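Local coordinates for protein HI1317 (Haemophilus influenzae, PDB 1JOV) that probably interconverts the alpha and beta anomers of D-glucose 6-phosphate, as a member of the glucose-6-phosphate 1-epimerase family, at residues 185-190 against 225-231; 151-155 against 211-215; 74-78 against 137-141; 145-149 against 250-256; 9-13 against 98-103. All blocks are in the same frame, centred on the assembly; numbering follows the deposited sequence.

How the contacts relate
Contacts 2, 3 and 4 form the core of a large antiparallel beta sandwich, contact 1 closes one end of it and contact 5 joins a separate small sheet to its edge. Contacts 3 and 4 are closest, their centres about 8 Å apart, because strands 75-76 and 145-154 are neighbours: C76 N meets A148 O at 2.8 Å. Strand 145-154 continues into contact 2, whose Y152 touches both P74 of contact 3 and W226 of contact 1. H150 and E248, predicted active-site residues, lie among these: the side chains of W226 and A148 come within about 4 and 5 Å of both. Contact 5 is remote, about 37 Å centre to centre from contact 1.

Contact 1. Residues 185-190 against 225-231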
# COMPACT_ATOMS: atom_id res chain seq x y z
N ARG A 185 -14.01 13.97 5.66
CA ARG A 185 -12.91 14.91 5.57
C ARG A 185 -12.63 15.06 4.12
O ARG A 185 -12.77 14.09 3.37
CB ARG A 185 -11.63 14.36 6.23
CG ARG A 185 -10.48 15.35 6.19
CD ARG A 185 -9.95 15.70 7.59
NE ARG A 185 -8.83 16.63 7.57
CZ ARG A 185 -7.68 16.40 8.17
NH1 ARG A 185 -7.46 15.23 8.80
NH2 ARG A 185 -6.75 17.33 8.13
N HIS A 186 -12.23 16.26 3.73
CA HIS A 186 -11.86 16.54 2.36
C HIS A 186 -10.45 17.05 2.51
O HIS A 186 -10.03 17.37 3.62
CB HIS A 186 -12.81 17.57 1.73
CG HIS A 186 -12.53 18.99 2.13
ND1 HIS A 186 -12.38 20.00 1.21
CD2 HIS A 186 -12.41 19.57 3.35
CE1 HIS A 186 -12.17 21.14 1.85
NE2 HIS A 186 -12.18 20.90 3.15
N ILE A 187 -9.71 17.07 1.40
CA ILE A 187 -8.31 17.46 1.38
C ILE A 187 -8.12 18.69 0.53
O ILE A 187 -8.30 18.66 -0.69
CB ILE A 187 -7.52 16.25 0.77
CG1 ILE A 187 -7.98 14.92 1.39
CG2 ILE A 187 -6.03 16.44 0.86
CD1 ILE A 187 -7.33 14.62 2.71
N SER A 188 -7.66 19.76 1.15
CA SER A 188 -7.51 21.04 0.49
C SER A 188 -6.22 21.63 0.87
O SER A 188 -6.06 22.84 0.83
CB SER A 188 -8.60 21.93 1.02
OG SER A 188 -8.53 21.98 2.43
N GLU A 189 -5.29 20.76 1.25
CA GLU A 189 -4.00 21.19 1.69
C GLU A 189 -3.19 19.98 2.12
O GLU A 189 -3.72 18.89 2.14
CB GLU A 189 -4.12 22.18 2.83
CG GLU A 189 -4.38 21.49 4.15
CD GLU A 189 -4.44 22.47 5.28
OE1 GLU A 189 -5.55 22.96 5.54
OE2 GLU A 189 -3.39 22.74 5.90
N ASN A 190 -1.93 20.18 2.40
CA ASN A 190 -1.02 19.14 2.93
C ASN A 190 -1.54 18.56 4.21
O ASN A 190 -1.66 19.28 5.22
CB ASN A 190 0.37 19.69 3.13
CG ASN A 190 1.34 18.69 3.65
OD1 ASN A 190 2.47 19.08 3.99
ND2 ASN A 190 0.97 17.39 3.65
N LEU A 225 -3.47 9.41 7.34
CA LEU A 225 -4.07 9.98 6.14
C LEU A 225 -3.06 10.96 5.65
O LEU A 225 -2.62 11.81 6.44
CB LEU A 225 -5.37 10.69 6.50
CG LEU A 225 -6.14 11.31 5.33
CD1 LEU A 225 -6.65 10.27 4.36
CD2 LEU A 225 -7.33 12.11 5.95
N TRP A 226 -2.64 10.85 4.37
CA TRP A 226 -1.52 11.67 3.87
C TRP A 226 -1.63 12.09 2.40
O TRP A 226 -1.89 11.28 1.55
CB TRP A 226 -0.20 10.94 3.96
CG TRP A 226 0.98 11.68 3.40
CD1 TRP A 226 1.47 12.91 3.79
CD2 TRP A 226 1.76 11.30 2.25
NE1 TRP A 226 2.54 13.26 3.02
CE2 TRP A 226 2.77 12.27 2.08
CE3 TRP A 226 1.78 10.16 1.40
CZ2 TRP A 226 3.69 12.20 1.06
CZ3 TRP A 226 2.72 10.08 0.38
CH2 TRP A 226 3.69 11.07 0.23
N ASN A 227 -1.38 13.39 2.11
CA ASN A 227 -1.32 13.96 0.75
C ASN A 227 -0.32 15.10 0.85
O ASN A 227 -0.48 15.97 1.70
CB ASN A 227 -2.71 14.39 0.22
CG ASN A 227 -2.65 14.87 -1.26
OD1 ASN A 227 -2.00 15.90 -1.55
ND2 ASN A 227 -3.21 14.08 -2.20
N PRO A 228 0.76 15.04 0.11
CA PRO A 228 1.86 15.99 0.28
C PRO A 228 1.47 17.39 -0.29
O PRO A 228 2.16 18.38 -0.03
CB PRO A 228 2.98 15.38 -0.58
CG PRO A 228 2.27 14.59 -1.63
CD PRO A 228 1.03 14.09 -0.98
N TRP A 229 0.44 17.41 -1.09
CA TRP A 229 -0.10 18.65 -1.64
C TRP A 229 1.04 19.38 -2.39
O TRP A 229 1.53 18.87 -3.40
CB TRP A 229 -0.80 19.46 -0.51
CG TRP A 229 -1.65 20.60 -1.00
CD1 TRP A 229 -1.25 21.91 -1.10
CD2 TRP A 229 -3.00 20.55 -1.47
NE1 TRP A 229 -2.27 22.69 -1.60
CE2 TRP A 229 -3.37 21.89 -1.80
CE3 TRP A 229 -3.96 19.53 -1.62
CZ2 TRP A 229 -4.58 22.21 -2.34
CZ3 TRP A 229 -5.22 19.87 -2.11
CH2 TRP A 229 -5.50 21.20 -2.48
N HIS A 230 1.50 20.54 -1.90
CA HIS A 230 2.56 21.25 -2.66
C HIS A 230 4.02 20.96 -2.34
O HIS A 230 4.92 21.47 -3.01
CB HIS A 230 2.33 22.76 -2.64
CG HIS A 230 1.29 23.20 -3.60
ND1 HIS A 230 1.02 24.53 -3.84
CD2 HIS A 230 0.50 22.50 -4.45
CE1 HIS A 230 0.08 24.63 -4.75
NE2 HIS A 230 -0.26 23.41 -5.14
N LYS A 231 4.29 20.12 -1.30
CA LYS A 231 5.69 19.82 -0.93
C LYS A 231 6.34 19.01 -2.01
O LYS A 231 5.75 18.07 -2.56
CB LYS A 231 5.80 18.98 0.34
CG LYS A 231 5.37 19.68 1.61
CD LYS A 231 5.42 18.74 2.80
CE LYS A 231 6.64 18.99 3.66
NZ LYS A 231 6.71 18.05 4.81
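A type II' beta turn from P228 to K231 leaves the end of strand 222-227 and lays the indole of W229 along the backbone of loop 185-190. E189 CA sits over the ring face, 3.5 Å from the centroid of the five-membered ring and 18° off its normal, a CH-pi contact. S188 C lies over the same face nearer the rim, 3.5 Å from W229 CH2. With CG anti to the backbone N (chi1 -167°), the ring is laid against the backbone of S188 and E189. N227 OD1 accepts from W229 N at 2.9 Å, an Asx turn that ties the start of the beta turn, while K231 N closes it onto P228 O. N190 ND2 gives a weak bond to N227 O at 2.8 Å, bent to 127° at the hydrogen, and N190 CA also approaches that oxygen, at 3.4 Å. The amide's other end, OD1, lies 3.2 Å from K231 CD. I187 CD1 and L225 CD2 meet tip to tip at 4.1 Å, and I187 CG2 touches N227 CB. N227 ND2 is held by Y241 O, and R185 NH1 by Y195 OH. An Asx turn leading into a type II' beta turn at a strand end, with a loop packed on it, forms this rim of the sandwich sheet, where W226 stands beside the predicted active-site pair H150 and E248.

Contact 2. Residues 151-155 against 211-215; sequences TYFNI and RTIAL
Strands 152-154 and 211-215 face each other across the sandwich, their axes 9.7 Å apart at closest and their directions 157° apart, nearly antiparallel; F153 and I213 are opposite by CA position. At this spacing no backbone-to-backbone bond forms; side chains span the gap, one of them reaching a backbone carbonyl. F153 sets its ring against I213 and L215, which meet it obliquely: CD1 meets I213 CD1 at 3.7 Å, and CZ meets L215 CD1 at 3.5 Å. The F153 ring and the L215 side chain point at each other, whereas I213 CD1 and CG2 both lie near CD1 of F153. T151 CG2, two residues back in the chain, lies over one ring face toward its rim. The polar end of the contact belongs to R211, whose chain is extended from CG to NE, carrying the guanidinium across. NH2 donates to N154 O at 2.9 Å, with 150° at the hydrogen, and the oxygen lies close to the guanidinium plane. A water accepts from R211 NE at 2.7 Å and donates to the same N154 O at 2.8 Å. The carbonyl is thus gripped twice, while Q52 O and D53 O take further guanidinium hydrogens and D53 O also holds N154 ND2. Strand 145-154 belongs to one sheet and 211-218 to the facing one; I266 of strand 261-268, I204 of strand 201-206 and L247 of strand 244-251 also touch F153.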
# COMPACT_ATOMS: atom_id res chain seq x y z
N THR A 151 -0.76 2.48 1.72
CA THR A 151 -1.51 2.40 0.45
C THR A 151 -1.75 3.77 -0.25
O THR A 151 -2.28 4.69 0.35
CB THR A 151 -2.88 1.72 0.70
OG1 THR A 151 -2.67 0.52 1.49
CG2 THR A 151 -3.62 1.31 -0.70
N TYR A 152 -1.33 3.78 -1.51
CA TYR A 152 -1.57 4.97 -2.37
C TYR A 152 -2.72 4.66 -3.26
O TYR A 152 -2.66 3.81 -4.20
CB TYR A 152 -0.36 5.36 -3.27
CG TYR A 152 0.88 5.79 -2.64
CD1 TYR A 152 1.73 4.91 -1.95
CD2 TYR A 152 1.34 7.08 -2.86
CE1 TYR A 152 2.96 5.37 -1.37
CE2 TYR A 152 2.51 7.53 -2.30
CZ TYR A 152 3.34 6.70 -1.60
OH TYR A 152 4.54 7.17 -1.09
N PHE A 153 -3.83 5.38 -2.97
CA PHE A 153 -5.05 5.15 -3.77
C PHE A 153 -5.11 6.14 -4.94
O PHE A 153 -4.63 7.27 -4.84
CB PHE A 153 -6.31 5.31 -2.95
CG PHE A 153 -6.42 4.31 -1.89
CD1 PHE A 153 -6.86 3.05 -2.18
CD2 PHE A 153 -6.03 4.63 -0.61
CE1 PHE A 153 -6.92 2.05 -1.15
CE2 PHE A 153 -6.06 3.73 0.36
CZ PHE A 153 -6.56 2.41 0.14
N ASN A 154 -5.52 5.62 -6.09
CA ASN A 154 -5.59 6.36 -7.34
C ASN A 154 -6.98 7.08 -7.37
O ASN A 154 -8.04 6.42 -7.30
CB ASN A 154 -5.49 5.34 -8.50
CG ASN A 154 -5.37 6.00 -9.91
OD1 ASN A 154 -4.72 7.03 -10.09
ND2 ASN A 154 -5.94 5.33 -10.91
N ILE A 155 -6.96 8.39 -7.61
CA ILE A 155 -8.23 9.13 -7.62
C ILE A 155 -8.26 10.13 -8.78
O ILE A 155 -7.18 10.52 -9.27
CB ILE A 155 -8.38 9.88 -6.29
CG1 ILE A 155 -7.14 10.69 -6.02
CG2 ILE A 155 -8.70 8.95 -5.12
CD1 ILE A 155 -7.28 11.81 -5.16
N ARG A 211 -16.60 6.79 -8.01
CA ARG A 211 -16.59 5.49 -7.38
C ARG A 211 -16.28 5.65 -5.91
O ARG A 211 -15.88 6.73 -5.46
CB ARG A 211 -15.53 4.59 -7.97
CG ARG A 211 -14.08 5.01 -7.72
CD ARG A 211 -13.09 4.39 -8.73
NE ARG A 211 -11.67 4.61 -8.41
CZ ARG A 211 -10.65 3.89 -8.91
NH1 ARG A 211 -10.91 2.91 -9.78
NH2 ARG A 211 -9.40 4.16 -8.56
N THR A 212 -16.45 4.58 -5.12
CA THR A 212 -16.04 4.60 -3.75
C THR A 212 -15.07 3.46 -3.48
O THR A 212 -15.40 2.33 -3.80
CB THR A 212 -17.25 4.31 -2.88
OG1 THR A 212 -18.08 5.46 -2.94
CG2 THR A 212 -16.88 4.27 -1.41
N ILE A 213 -13.94 3.80 -2.90
CA ILE A 213 -12.99 2.78 -2.50
C ILE A 213 -13.29 2.45 -1.06
O ILE A 213 -13.05 3.27 -0.16
CB ILE A 213 -11.54 3.29 -2.67
CG1 ILE A 213 -11.22 3.62 -4.13
CG2 ILE A 213 -10.54 2.28 -2.13
CD1 ILE A 213 -9.76 3.91 -4.39
N ALA A 214 -13.81 1.25 -0.82
CA ALA A 214 -14.16 0.89 0.58
C ALA A 214 -13.02 0.11 1.24
O ALA A 214 -12.45 -0.76 0.58
CB ALA A 214 -15.38 0.06 0.58
N LEU A 215 -12.72 0.38 2.52
CA LEU A 215 -11.57 -0.29 3.19
C LEU A 215 -12.01 -0.99 4.45
O LEU A 215 -12.64 -0.36 5.33
CB LEU A 215 -10.44 0.68 3.54
CG LEU A 215 -9.95 1.44 2.36
CD1 LEU A 215 -9.02 2.48 2.66
CD2 LEU A 215 -9.50 0.45 1.23
O HOH W 1 -10.81 6.71 -6.88

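Contact 3. Residues 74-78 against 137-141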
# COMPACT_ATOMS: atom_id res chain seq x y z
N PRO A 74 3.54 0.14 -0.28
CA PRO A 74 4.85 -0.10 0.33
C PRO A 74 4.61 -0.67 1.74
O PRO A 74 3.66 -0.27 2.45
CB PRO A 74 5.48 1.30 0.55
CG PRO A 74 4.65 2.22 -0.37
CD PRO A 74 3.19 1.56 -0.53
N ILE A 75 5.46 -1.55 2.12
CA ILE A 75 5.46 -2.16 3.46
C ILE A 75 6.45 -1.42 4.34
O ILE A 75 7.66 -1.48 4.00
CB ILE A 75 5.89 -3.66 3.31
CG1 ILE A 75 5.02 -4.52 2.32
CG2 ILE A 75 6.01 -4.38 4.69
CD1 ILE A 75 3.63 -4.55 2.81
N CYS A 76 5.96 -0.63 5.29
CA CYS A 76 6.90 0.05 6.22
C CYS A 76 7.15 -0.87 7.40
O CYS A 76 6.16 -1.25 8.06
CB CYS A 76 6.24 1.35 6.67
SG CYS A 76 5.65 2.33 5.27
N TYR A 77 8.38 -1.24 7.65
CA TYR A 77 8.72 -2.23 8.66
C TYR A 77 10.22 -2.31 8.75
O TYR A 77 10.84 -2.28 7.68
CB TYR A 77 8.15 -3.59 8.17
CG TYR A 77 8.58 -4.74 8.99
CD1 TYR A 77 7.89 -5.10 10.18
CD2 TYR A 77 9.63 -5.55 8.59
CE1 TYR A 77 8.28 -6.23 10.88
CE2 TYR A 77 10.03 -6.62 9.29
CZ TYR A 77 9.34 -7.01 10.49
OH TYR A 77 9.74 -8.12 11.23
N PRO A 78 10.79 -2.45 9.95
CA PRO A 78 10.12 -2.60 11.26
C PRO A 78 9.96 -1.32 12.07
O PRO A 78 9.72 -1.38 13.28
CB PRO A 78 11.05 -3.58 12.00
CG PRO A 78 12.51 -3.12 11.53
CD PRO A 78 12.24 -2.70 10.08
N PHE A 137 0.11 -8.49 6.13
CA PHE A 137 1.52 -8.52 6.45
C PHE A 137 1.69 -9.20 7.81
O PHE A 137 0.96 -8.86 8.73
CB PHE A 137 2.15 -7.09 6.54
CG PHE A 137 3.53 -7.02 7.13
CD1 PHE A 137 4.64 -7.16 6.32
CD2 PHE A 137 3.76 -6.86 8.50
CE1 PHE A 137 5.95 -7.14 6.85
CE2 PHE A 137 5.04 -6.85 9.05
CZ PHE A 137 6.15 -6.98 8.23
N THR A 138 2.64 -10.14 7.97
CA THR A 138 2.90 -10.78 9.26
C THR A 138 4.35 -10.65 9.54
O THR A 138 5.23 -10.94 8.69
CB THR A 138 2.58 -12.31 9.22
OG1 THR A 138 1.21 -12.45 8.74
CG2 THR A 138 2.67 -12.90 10.69
N HIS A 139 4.61 -10.39 10.80
CA HIS A 139 5.93 -10.20 11.37
C HIS A 139 6.46 -11.45 12.08
O HIS A 139 5.77 -11.95 12.94
CB HIS A 139 5.69 -9.11 12.43
CG HIS A 139 6.77 -8.93 13.43
ND1 HIS A 139 8.11 -8.78 13.13
CD2 HIS A 139 6.68 -8.80 14.79
CE1 HIS A 139 8.78 -8.55 14.25
NE2 HIS A 139 7.95 -8.63 15.27
N TYR A 140 7.66 -11.90 11.72
CA TYR A 140 8.27 -13.01 12.39
C TYR A 140 9.60 -12.61 12.99
O TYR A 140 10.50 -13.45 13.20
CB TYR A 140 8.47 -14.17 11.41
CG TYR A 140 7.12 -14.77 11.00
CD1 TYR A 140 6.29 -15.40 11.91
CD2 TYR A 140 6.72 -14.68 9.69
CE1 TYR A 140 5.06 -15.92 11.46
CE2 TYR A 140 5.53 -15.18 9.25
CZ TYR A 140 4.68 -15.79 10.12
OH TYR A 140 3.47 -16.29 9.70
N GLY A 141 9.72 -11.31 13.25
CA GLY A 141 10.91 -10.65 13.72
C GLY A 141 11.43 -11.00 15.09
O GLY A 141 10.87 -11.82 15.82
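Y77 and F137 set their rings obliquely, planes at 59° and centroids 4.7 Å apart, with the phenylalanine directing its far end onto the tyrosine face. F137 CZ is the touching atom, 3.2 Å from Y77 CD1, above the plane and offset toward the rim; P78 CB covers the opposite face over the ring centre. The phenol thus lies between F137 CZ and P78 CB, which should limit its rotation. Its CG lies anti to the backbone N (chi1 172°), and this directs the ring across the gap to strand 133-139. There the hydroxyl reaches H139: OH and ND1 are 2.6 Å apart, a hydrogen bond in which either could be the donor. The hydroxyl oxygen lies near the imidazole plane, at its edge, and ND1 likewise near the phenol plane, although the two ring planes are turned by 65°. I75 joins from the same side of the F137 ring, nearer CE1 and CD1, its CG2 meeting CD1 at 3.5 Å. G141 CA passes 3.7 Å from the Y77 hydroxyl; as a glycine it brings no side chain there. The chemistry is that of a buried aromatic cluster with a polar link: the phenol hydroxyl pairs with ND1 of H139, whose NE2 has a weak bond to E143 O, while Y77 and F137 pack ring against ring in the interior, touching E122 and A123.

Contact 4. Residues 145-149 against 250-256; sequences AQAAL and ARIHHLL
Q146 reaches from strand 145-149 over the corner of the chain at 252-254. Its CB lies 3.4 Å from R251 O. CG comes close to I252 O and touches L255 CD2 at 3.7 Å. The chain stays extended (chi2 176°), carrying the amide past CG2 of I252, and NE2 ends on I252 O at 2.9 Å with an almost straight 168° at the hydrogen; the acceptor lies in the plane of the amide. OE1 takes F80 N, so both ends of the amide are hydrogen-bonded. A147 and R251 form an antiparallel hydrogen-bonded pair, with R251 N to A147 O at 2.9 Å, and A145 and L256 form another, with L256 N to A145 O at 2.7 Å. A148 and A250 form an antiparallel non-hydrogen-bonded pair, their CB atoms 3.9 Å apart. On the face shared by A145, A147, R251 and L256, A147 CB and L256 CD1 are tight at 3.4 Å. R251 folds back, bent at chi2 and chi3, so that NE and NH2 donate to H254 O and L255 O from above the carbonyl planes, the oxygens lying in the guanidinium plane; H254 CD2 and L256 CD2 lie over its opposite faces, and NH1 bonds N219 O. R251 NH2 also forms a salt bridge with E260 OE1. Side-chain donors thus hold the carbonyls of I252, H254 and L255, and the E260 carboxylate probably offsets much of the arginine charge.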
# COMPACT_ATOMS: atom_id res chain seq x y z
N ALA A 145 7.77 -4.73 16.71
CA ALA A 145 7.94 -3.89 15.53
C ALA A 145 6.75 -3.01 15.21
O ALA A 145 5.60 -3.31 15.58
CB ALA A 145 8.25 -4.74 14.32
N GLN A 146 7.01 -1.94 14.49
CA GLN A 146 5.95 -1.16 13.87
C GLN A 146 5.80 -1.62 12.44
O GLN A 146 6.74 -2.13 11.85
CB GLN A 146 6.34 0.30 13.85
CG GLN A 146 6.63 0.94 15.21
CD GLN A 146 7.10 2.39 15.02
OE1 GLN A 146 8.22 2.61 14.49
NE2 GLN A 146 6.34 3.35 15.55
N ALA A 147 4.60 -1.46 11.87
CA ALA A 147 4.45 -1.76 10.46
C ALA A 147 3.34 -0.91 9.91
O ALA A 147 2.45 -0.39 10.64
CB ALA A 147 4.14 -3.21 10.30
N ALA A 148 3.31 -0.75 8.61
CA ALA A 148 2.24 -0.00 7.98
C ALA A 148 2.17 -0.43 6.54
O ALA A 148 3.19 -0.67 5.89
CB ALA A 148 2.46 1.50 8.08
N LEU A 149 0.97 -0.50 6.02
CA LEU A 149 0.64 -0.74 4.64
C LEU A 149 0.34 0.64 4.12
O LEU A 149 -0.75 1.16 4.33
CB LEU A 149 -0.51 -1.72 4.46
CG LEU A 149 -0.48 -2.91 5.41
CD1 LEU A 149 -1.81 -3.66 5.38
CD2 LEU A 149 0.66 -3.84 5.07
N ALA A 250 -2.11 0.85 9.88
CA ALA A 250 -0.86 0.94 10.60
C ALA A 250 -0.85 0.45 12.06
O ALA A 250 -1.87 0.41 12.68
CB ALA A 250 -0.36 2.36 10.67
N ARG A 251 0.32 0.05 12.52
CA ARG A 251 0.58 -0.40 13.88
C ARG A 251 1.78 0.46 14.25
O ARG A 251 2.95 0.05 14.06
CB ARG A 251 0.82 -1.90 13.96
CG ARG A 251 -0.50 -2.72 13.85
CD ARG A 251 -1.24 -2.72 15.26
NE ARG A 251 -0.60 -3.64 16.20
CZ ARG A 251 -0.90 -4.90 16.29
NH1 ARG A 251 -1.75 -5.37 15.52
NH2 ARG A 251 -0.28 -5.71 17.16
N ILE A 252 1.50 1.64 14.79
CA ILE A 252 2.55 2.59 15.11
C ILE A 252 2.82 2.65 16.62
O ILE A 252 4.01 2.62 17.06
CB ILE A 252 2.17 4.02 14.56
CG1 ILE A 252 2.18 4.07 13.02
CG2 ILE A 252 3.07 5.05 15.07
CD1 ILE A 252 1.45 5.26 12.42
N HIS A 253 1.72 2.81 17.38
CA HIS A 253 1.88 2.91 18.85
C HIS A 253 1.53 1.57 19.54
O HIS A 253 1.94 1.37 20.69
CB HIS A 253 0.98 4.03 19.41
CG HIS A 253 1.28 5.37 18.84
ND1 HIS A 253 2.56 5.88 18.84
CD2 HIS A 253 0.51 6.25 18.16
CE1 HIS A 253 2.55 7.05 18.23
NE2 HIS A 253 1.33 7.31 17.83
N HIS A 254 0.82 0.69 18.86
CA HIS A 254 0.55 -0.64 19.36
C HIS A 254 1.50 -1.49 18.54
O HIS A 254 1.28 -1.69 17.36
CB HIS A 254 -0.90 -1.05 19.22
CG HIS A 254 -1.20 -2.45 19.82
ND1 HIS A 254 -0.59 -2.89 20.99
CD2 HIS A 254 -1.98 -3.46 19.39
CE1 HIS A 254 -0.99 -4.11 21.25
NE2 HIS A 254 -1.82 -4.50 20.30
N LEU A 255 2.58 -1.99 19.16
CA LEU A 255 3.58 -2.78 18.37
C LEU A 255 3.10 -4.12 17.94
O LEU A 255 2.08 -4.63 18.48
CB LEU A 255 4.83 -2.94 19.17
CG LEU A 255 5.56 -1.63 19.53
CD1 LEU A 255 6.95 -1.90 20.21
CD2 LEU A 255 5.71 -0.74 18.35
N LEU A 256 3.79 -4.74 16.94
CA LEU A 256 3.49 -6.10 16.52
C LEU A 256 4.47 -7.03 17.15
O LEU A 256 5.70 -6.76 17.15
CB LEU A 256 3.70 -6.26 15.01
CG LEU A 256 2.64 -5.61 14.21
CD1 LEU A 256 3.12 -5.43 12.70
CD2 LEU A 256 1.35 -6.44 14.14

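Contact 5. Residues 9-13 against 98-103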
# COMPACT_ATOMS: atom_id res chain seq x y z
N LEU A 9 5.21 -18.03 -15.35
CA LEU A 9 4.90 -19.01 -14.31
C LEU A 9 3.66 -19.82 -14.72
O LEU A 9 3.69 -21.08 -14.68
CB LEU A 9 4.74 -18.39 -12.90
CG LEU A 9 5.95 -17.68 -12.30
CD1 LEU A 9 6.20 -16.34 -13.02
CD2 LEU A 9 5.63 -17.46 -10.83
N THR A 10 2.58 -19.11 -15.08
CA THR A 10 1.38 -19.75 -15.68
C THR A 10 0.92 -18.82 -16.78
O THR A 10 1.49 -17.73 -16.93
CB THR A 10 0.20 -19.94 -14.69
OG1 THR A 10 -0.50 -18.69 -14.55
CG2 THR A 10 0.71 -20.41 -13.33
N PRO A 11 -0.09 -19.20 -17.57
CA PRO A 11 -0.61 -18.30 -18.62
C PRO A 11 -1.12 -17.00 -18.04
O PRO A 11 -1.09 -16.01 -18.79
CB PRO A 11 -1.78 -19.10 -19.25
CG PRO A 11 -1.40 -20.54 -18.99
CD PRO A 11 -0.76 -20.52 -17.59
N GLU A 12 -1.52 -17.00 -16.76
CA GLU A 12 -2.08 -15.82 -16.15
C GLU A 12 -1.06 -15.05 -15.28
O GLU A 12 -1.37 -13.94 -14.85
CB GLU A 12 -3.31 -16.24 -15.35
CG GLU A 12 -4.38 -16.79 -16.34
CD GLU A 12 -5.51 -17.50 -15.69
OE1 GLU A 12 -5.21 -18.31 -14.79
OE2 GLU A 12 -6.68 -17.25 -16.08
N LEU A 13 0.16 -15.55 -15.12
CA LEU A 13 1.11 -14.95 -14.14
C LEU A 13 2.48 -14.93 -14.72
O LEU A 13 3.09 -16.00 -14.91
CB LEU A 13 1.16 -15.78 -12.88
CG LEU A 13 1.80 -15.17 -11.65
CD1 LEU A 13 1.20 -13.86 -11.27
CD2 LEU A 13 1.63 -16.21 -10.50
N LEU A 98 8.64 -14.98 -4.07
CA LEU A 98 7.26 -15.49 -4.24
C LEU A 98 7.32 -16.94 -3.75
O LEU A 98 8.01 -17.81 -4.36
CB LEU A 98 6.91 -15.46 -5.70
CG LEU A 98 5.55 -16.09 -6.04
CD1 LEU A 98 4.38 -15.24 -5.57
CD2 LEU A 98 5.46 -16.28 -7.58
N SER A 99 6.71 -17.23 -2.60
CA SER A 99 6.81 -18.56 -2.02
C SER A 99 5.61 -19.43 -2.34
O SER A 99 5.64 -20.65 -2.17
CB SER A 99 6.95 -18.36 -0.52
OG SER A 99 5.98 -17.51 -0.05
N HIS A 100 4.55 -18.82 -2.76
CA HIS A 100 3.37 -19.58 -3.15
C HIS A 100 2.42 -18.85 -4.03
O HIS A 100 2.17 -17.66 -3.91
CB HIS A 100 2.69 -19.97 -1.86
CG HIS A 100 1.29 -20.44 -2.02
ND1 HIS A 100 0.99 -21.70 -2.49
CD2 HIS A 100 0.10 -19.86 -1.69
CE1 HIS A 100 -0.32 -21.88 -2.46
NE2 HIS A 100 -0.88 -20.79 -1.95
N TYR A 101 1.87 -19.54 -5.04
CA TYR A 101 0.80 -18.92 -5.85
C TYR A 101 -0.29 -20.00 -6.08
O TYR A 101 0.03 -21.17 -6.29
CB TYR A 101 1.36 -18.33 -7.15
CG TYR A 101 2.15 -19.28 -8.02
CD1 TYR A 101 3.50 -19.49 -7.84
CD2 TYR A 101 1.50 -19.97 -9.05
CE1 TYR A 101 4.20 -20.38 -8.72
CE2 TYR A 101 2.16 -20.81 -9.89
CZ TYR A 101 3.46 -21.00 -9.77
OH TYR A 101 4.04 -21.90 -10.63
N TYR A 102 -1.57 -19.62 -5.84
CA TYR A 102 -2.76 -20.47 -5.98
C TYR A 102 -3.68 -19.74 -6.95
O TYR A 102 -4.19 -18.65 -6.66
CB TYR A 102 -3.51 -20.77 -4.66
CG TYR A 102 -4.86 -21.47 -4.84
CD1 TYR A 102 -4.96 -22.87 -5.04
CD2 TYR A 102 -6.05 -20.75 -4.82
CE1 TYR A 102 -6.19 -23.50 -5.23
CE2 TYR A 102 -7.29 -21.38 -4.99
CZ TYR A 102 -7.36 -22.75 -5.19
OH TYR A 102 -8.58 -23.36 -5.38
N ILE A 103 -3.98 -20.40 -8.02
CA ILE A 103 -4.91 -19.88 -9.01
C ILE A 103 -6.12 -20.76 -9.24
O ILE A 103 -6.00 -21.94 -9.55
CB ILE A 103 -4.15 -19.65 -10.30
CG1 ILE A 103 -3.01 -18.67 -10.09
CG2 ILE A 103 -5.08 -19.14 -11.40
CD1 ILE A 103 -1.99 -18.68 -11.21
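Apolar contacts make up nearly all of this meeting between the turn 9-13 and strand 98-103; no hydrogen bond crosses it. L9 and L98 meet end on, CD2 to CD2 at 3.5 Å, tighter than usual for methyls. The same L9 CD2 lies 3.9 Å from Y101 CE1. T10 sends its CG2 to Y101 CE2 at 3.8 Å, while L13 CD2 rests against the ring's root at Y101 CB, 4.0 Å away; three turn residues thus border the phenol. Y101 holds CG between its backbone N and carbonyl carbon (chi1 55°), which turns the ring toward them. I103 CD1 comes close to both T10 OG1 and CG2, and its CG2 to E12 OE1, at 3.5 Å. Polar bonds stay inside the turn: T10 OG1 accepts from E12 N at 3.0 Å, an ST turn, and L13 O takes the N-H of both L9 and T10, a classic beta bulge at the join of strands 3-10 and 13-18. Strand 97-104 is an outermost strand of the eight-stranded sheet, whereas 3-10 edges the five-stranded one; H28 of strand 21-28 touches both E12 and I103, L26 touches L13 and L24 touches L98.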